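Local coordinates for Fe-regulated protein B (Neisseria meningitidis, PDB 4AIP) that probably imports iron across the outer membrane as a beta-barrel transporter of the TonB-dependent receptor family, at residues 519-531 with 572-584. Residues are numbered along the deposited sequence; the frame is centred on the assembly and turned at random.
Sequences KRGIISIADGTKA and SVAVREAVNAGYI
The guanidinium of R576 receives CD1 of I523 at its edge, near its plane, with NH1 3.4 Å from that methyl; V573 CG2, of its own segment, also lies at the edge, in plane. CG of R576 lies roughly anti to the carbonyl carbon (chi1 -31°, off the staggered position) and the chain is extended to NE, laying the group obliquely across I523. The carboxylate of E577 reaches the turn instead: OE1 lies 3.4 Å from A526 CB. OE1 is also hydrogen-bonded to Q567 and OE2 forms a salt bridge to R569, so the acid is held from strand 567-568 and the loop after it while lying against A526. The side chains of N580 and K530 cross at about a right angle.

Between these side chains, 522-525 and 575-578 pair as parallel strands, and five backbone hydrogen bonds, running on to A574 and A526, join them. I522 N donates to A574 O nearly along the C=O axis, and A526 N closes the row on A578 O with an N-H...O angle of 172°. A578 N meets S524 O from above the carbonyl plane, and E577 CA adds a CA-H...O contact to the same oxygen at 3.2 Å. On the face with S524 and E577, I522 and V575 lie side by side, CG2 to CG1 3.6 Å. A526 CB packs on V579 CG1, and A526-T529 form a type I turn that brings T529 and K530 back alongside N580.

The barrel strands pair antiparallel, whereas here a segment of the loop between strands 495-506 and 532-544 runs parallel to the start of strand 575-597, whose E577 also pairs with strand 567-568. S524 OG is hydrogen-bonded to D472, I525 packs on V476 of strand 475-490, and I522 meets Y432 and L434 just beyond helix 420-431.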
loop_
_atom_site.group_PDB
_atom_site.type_symbol
_atom_site.label_atom_id
_atom_site.label_comp_id
_atom_site.label_asym_id
_atom_site.label_seq_id
_atom_site.Cartn_x
_atom_site.Cartn_y
_atom_site.Cartn_z
ATOM N N LYS B 519 2.749 -5.513 -33.095
ATOM C CA LYS B 519 3.232 -4.311 -33.734
ATOM C C LYS B 519 4.488 -4.501 -34.608
ATOM O O LYS B 519 4.750 -3.732 -35.562
ATOM C CB LYS B 519 3.483 -3.226 -32.727
ATOM C CG LYS B 519 3.757 -1.956 -33.440
ATOM C CD LYS B 519 3.766 -0.810 -32.513
ATOM C CE LYS B 519 3.862 0.483 -33.282
ATOM N NZ LYS B 519 4.434 1.463 -32.307
ATOM N N ARG B 520 5.263 -5.519 -34.287
ATOM C CA ARG B 520 6.471 -5.791 -35.064
ATOM C C ARG B 520 6.261 -6.841 -36.107
ATOM O O ARG B 520 7.231 -7.323 -36.720
ATOM C CB ARG B 520 7.607 -6.215 -34.160
ATOM C CG ARG B 520 8.137 -5.034 -33.417
ATOM C CD ARG B 520 9.407 -5.432 -32.804
ATOM N NE ARG B 520 9.714 -4.429 -31.771
ATOM C CZ ARG B 520 10.966 -4.215 -31.320
ATOM N NH1 ARG B 520 11.997 -4.949 -31.830
ATOM N NH2 ARG B 520 11.210 -3.321 -30.345
ATOM N N GLY B 521 4.997 -7.201 -36.304
ATOM C CA GLY B 521 4.673 -8.170 -37.286
ATOM C C GLY B 521 4.052 -9.374 -36.665
ATOM O O GLY B 521 3.932 -9.481 -35.433
ATOM N N ILE B 522 3.670 -10.284 -37.543
ATOM C CA ILE B 522 2.831 -11.372 -37.218
ATOM C C ILE B 522 3.667 -12.566 -36.860
ATOM O O ILE B 522 4.699 -12.811 -37.473
ATOM C CB ILE B 522 1.955 -11.698 -38.423
ATOM C CG1 ILE B 522 0.805 -10.687 -38.525
ATOM C CG2 ILE B 522 1.298 -13.080 -38.293
ATOM C CD1 ILE B 522 -0.330 -11.072 -37.597
ATOM N N ILE B 523 3.236 -13.318 -35.854
ATOM C CA ILE B 523 4.019 -14.444 -35.404
ATOM C C ILE B 523 3.132 -15.652 -35.421
ATOM O O ILE B 523 2.159 -15.719 -34.680
ATOM C CB ILE B 523 4.653 -14.213 -33.982
ATOM C CG1 ILE B 523 5.692 -13.085 -34.028
ATOM C CG2 ILE B 523 5.231 -15.550 -33.429
ATOM C CD1 ILE B 523 7.033 -13.486 -34.686
ATOM N N SER B 524 3.469 -16.598 -36.279
ATOM C CA SER B 524 2.612 -17.731 -36.519
ATOM C C SER B 524 3.363 -19.041 -36.271
ATOM O O SER B 524 4.404 -19.054 -35.596
ATOM C CB SER B 524 2.029 -17.641 -37.932
ATOM O OG SER B 524 1.204 -18.748 -38.220
ATOM N N ILE B 525 2.823 -20.132 -36.801
ATOM C CA ILE B 525 3.387 -21.464 -36.627
ATOM C C ILE B 525 3.273 -22.235 -37.956
ATOM O O ILE B 525 2.239 -22.212 -38.605
ATOM C CB ILE B 525 2.709 -22.198 -35.409
ATOM C CG1 ILE B 525 3.394 -23.535 -35.107
ATOM C CG2 ILE B 525 1.180 -22.317 -35.566
ATOM C CD1 ILE B 525 2.932 -24.177 -33.822
ATOM N N ALA B 526 4.354 -22.881 -38.370
ATOM C CA ALA B 526 4.369 -23.628 -39.629
ATOM C C ALA B 526 3.529 -24.893 -39.539
ATOM O O ALA B 526 3.241 -25.372 -38.445
ATOM C CB ALA B 526 5.778 -23.973 -40.020
ATOM N N ASP B 527 3.170 -25.443 -40.701
ATOM C CA ASP B 527 2.152 -26.479 -40.780
ATOM C C ASP B 527 2.461 -27.777 -40.094
ATOM O O ASP B 527 1.569 -28.358 -39.471
ATOM C CB ASP B 527 1.748 -26.772 -42.223
ATOM C CG ASP B 527 0.927 -25.672 -42.838
ATOM O OD1 ASP B 527 0.293 -24.882 -42.124
ATOM O OD2 ASP B 527 0.919 -25.600 -44.072
ATOM N N GLY B 528 3.681 -28.270 -40.209
ATOM C CA GLY B 528 3.927 -29.581 -39.609
ATOM C C GLY B 528 4.618 -29.539 -38.274
ATOM O O GLY B 528 5.085 -30.563 -37.811
ATOM N N THR B 529 4.688 -28.354 -37.650
ATOM C CA THR B 529 5.609 -28.197 -36.532
ATOM C C THR B 529 5.214 -29.073 -35.422
ATOM O O THR B 529 4.052 -29.357 -35.247
ATOM C CB THR B 529 5.995 -26.755 -36.140
ATOM O OG1 THR B 529 5.867 -26.555 -34.727
ATOM C CG2 THR B 529 5.231 -25.779 -36.854
ATOM N N LYS B 530 6.199 -29.576 -34.711
ATOM C CA LYS B 530 5.903 -30.545 -33.691
ATOM C C LYS B 530 6.685 -30.296 -32.466
ATOM O O LYS B 530 7.450 -29.349 -32.368
ATOM C CB LYS B 530 6.228 -31.905 -34.195
ATOM C CG LYS B 530 7.396 -31.834 -35.143
ATOM C CD LYS B 530 7.978 -33.164 -35.275
ATOM C CE LYS B 530 6.858 -34.198 -35.563
ATOM N NZ LYS B 530 6.274 -33.906 -36.917
ATOM N N ALA B 531 6.465 -31.183 -31.514
ATOM C CA ALA B 531 7.022 -31.009 -30.217
ATOM C C ALA B 531 8.475 -31.482 -30.258
ATOM O O ALA B 531 8.841 -32.316 -31.058
ATOM C CB ALA B 531 6.202 -31.805 -29.169
ATOM N N SER B 572 8.657 -9.264 -45.877
ATOM C CA SER B 572 8.964 -10.693 -45.850
ATOM C C SER B 572 9.179 -11.214 -44.416
ATOM O O SER B 572 8.703 -12.332 -44.061
ATOM C CB SER B 572 10.156 -11.043 -46.767
ATOM O OG SER B 572 11.109 -9.989 -46.819
ATOM N N VAL B 573 9.889 -10.388 -43.623
ATOM C CA VAL B 573 10.092 -10.566 -42.159
ATOM C C VAL B 573 8.865 -9.998 -41.364
ATOM O O VAL B 573 8.869 -9.933 -40.141
ATOM C CB VAL B 573 11.542 -10.020 -41.698
ATOM C CG1 VAL B 573 11.559 -8.492 -41.415
ATOM C CG2 VAL B 573 12.174 -10.838 -40.537
ATOM N N ALA B 574 7.816 -9.611 -42.084
ATOM C CA ALA B 574 6.567 -9.161 -41.500
ATOM C C ALA B 574 5.816 -10.347 -40.881
ATOM O O ALA B 574 5.272 -10.254 -39.757
ATOM C CB ALA B 574 5.711 -8.515 -42.585
ATOM N N VAL B 575 5.781 -11.459 -41.624
ATOM C CA VAL B 575 5.134 -12.679 -41.168
ATOM C C VAL B 575 6.181 -13.789 -40.991
ATOM O O VAL B 575 6.965 -14.085 -41.923
ATOM C CB VAL B 575 4.020 -13.144 -42.137
ATOM C CG1 VAL B 575 2.922 -13.839 -41.374
ATOM C CG2 VAL B 575 3.442 -11.983 -42.852
ATOM N N ARG B 576 6.229 -14.367 -39.792
ATOM C CA ARG B 576 7.108 -15.491 -39.546
ATOM C C ARG B 576 6.414 -16.570 -38.748
ATOM O O ARG B 576 5.392 -16.340 -38.148
ATOM C CB ARG B 576 8.369 -15.097 -38.829
ATOM C CG ARG B 576 8.885 -13.768 -39.076
ATOM C CD ARG B 576 10.064 -13.635 -38.189
ATOM N NE ARG B 576 10.534 -12.260 -38.157
ATOM C CZ ARG B 576 10.310 -11.390 -37.175
ATOM N NH1 ARG B 576 9.615 -11.726 -36.075
ATOM N NH2 ARG B 576 10.805 -10.165 -37.308
ATOM N N GLU B 577 6.975 -17.770 -38.764
ATOM C CA GLU B 577 6.330 -18.930 -38.172
ATOM C C GLU B 577 7.328 -19.668 -37.343
ATOM O O GLU B 577 8.475 -19.836 -37.773
ATOM C CB GLU B 577 5.854 -19.908 -39.239
ATOM C CG GLU B 577 5.347 -19.299 -40.512
ATOM C CD GLU B 577 5.133 -20.347 -41.625
ATOM O OE1 GLU B 577 6.065 -21.136 -41.904
ATOM O OE2 GLU B 577 4.040 -20.361 -42.238
ATOM N N ALA B 578 6.887 -20.132 -36.174
ATOM C CA ALA B 578 7.623 -21.142 -35.439
ATOM C C ALA B 578 7.804 -22.362 -36.304
ATOM O O ALA B 578 6.872 -22.798 -36.984
ATOM C CB ALA B 578 6.923 -21.530 -34.157
ATOM N N VAL B 579 9.015 -22.904 -36.233
ATOM C CA VAL B 579 9.439 -24.104 -36.926
ATOM C C VAL B 579 10.442 -24.931 -36.116
ATOM O O VAL B 579 11.289 -24.392 -35.388
ATOM C CB VAL B 579 10.201 -23.754 -38.209
ATOM C CG1 VAL B 579 9.252 -23.514 -39.292
ATOM C CG2 VAL B 579 11.184 -22.543 -37.995
ATOM N N ASN B 580 10.369 -26.238 -36.286
ATOM C CA ASN B 580 11.485 -27.096 -35.862
ATOM C C ASN B 580 12.757 -26.722 -36.628
ATOM O O ASN B 580 12.753 -26.473 -37.838
ATOM C CB ASN B 580 11.108 -28.576 -35.982
ATOM C CG ASN B 580 9.717 -28.835 -35.431
ATOM O OD1 ASN B 580 9.475 -28.706 -34.232
ATOM N ND2 ASN B 580 8.796 -29.126 -36.303
ATOM N N ALA B 581 13.843 -26.586 -35.893
ATOM C CA ALA B 581 14.988 -26.026 -36.532
ATOM C C ALA B 581 16.287 -26.665 -36.173
ATOM O O ALA B 581 17.321 -26.101 -36.518
ATOM C CB ALA B 581 15.049 -24.474 -36.344
ATOM N N GLY B 582 16.259 -27.796 -35.480
ATOM C CA GLY B 582 17.542 -28.423 -35.088
ATOM C C GLY B 582 17.444 -29.519 -34.057
ATOM O O GLY B 582 16.369 -30.089 -33.873
ATOM N N TYR B 583 18.556 -29.801 -33.374
ATOM C CA TYR B 583 18.533 -30.807 -32.316
ATOM C C TYR B 583 19.424 -30.367 -31.182
ATOM O O TYR B 583 20.132 -29.365 -31.295
ATOM C CB TYR B 583 18.850 -32.240 -32.837
ATOM C CG TYR B 583 20.244 -32.451 -33.464
ATOM C CD1 TYR B 583 20.474 -32.174 -34.814
ATOM C CD2 TYR B 583 21.328 -32.940 -32.707
ATOM C CE1 TYR B 583 21.755 -32.364 -35.419
ATOM C CE2 TYR B 583 22.610 -33.147 -33.305
ATOM C CZ TYR B 583 22.805 -32.853 -34.671
ATOM O OH TYR B 583 24.049 -33.023 -35.269
ATOM N N ILE B 584 19.370 -31.099 -30.073
ATOM C CA ILE B 584 20.108 -30.711 -28.926
ATOM C C ILE B 584 20.823 -31.920 -28.352
ATOM O O ILE B 584 20.260 -33.046 -28.353
ATOM C CB ILE B 584 19.235 -30.003 -27.852
ATOM C CG1 ILE B 584 18.564 -28.730 -28.423
ATOM C CG2 ILE B 584 20.091 -29.597 -26.593
ATOM C CD1 ILE B 584 17.268 -28.356 -27.751
#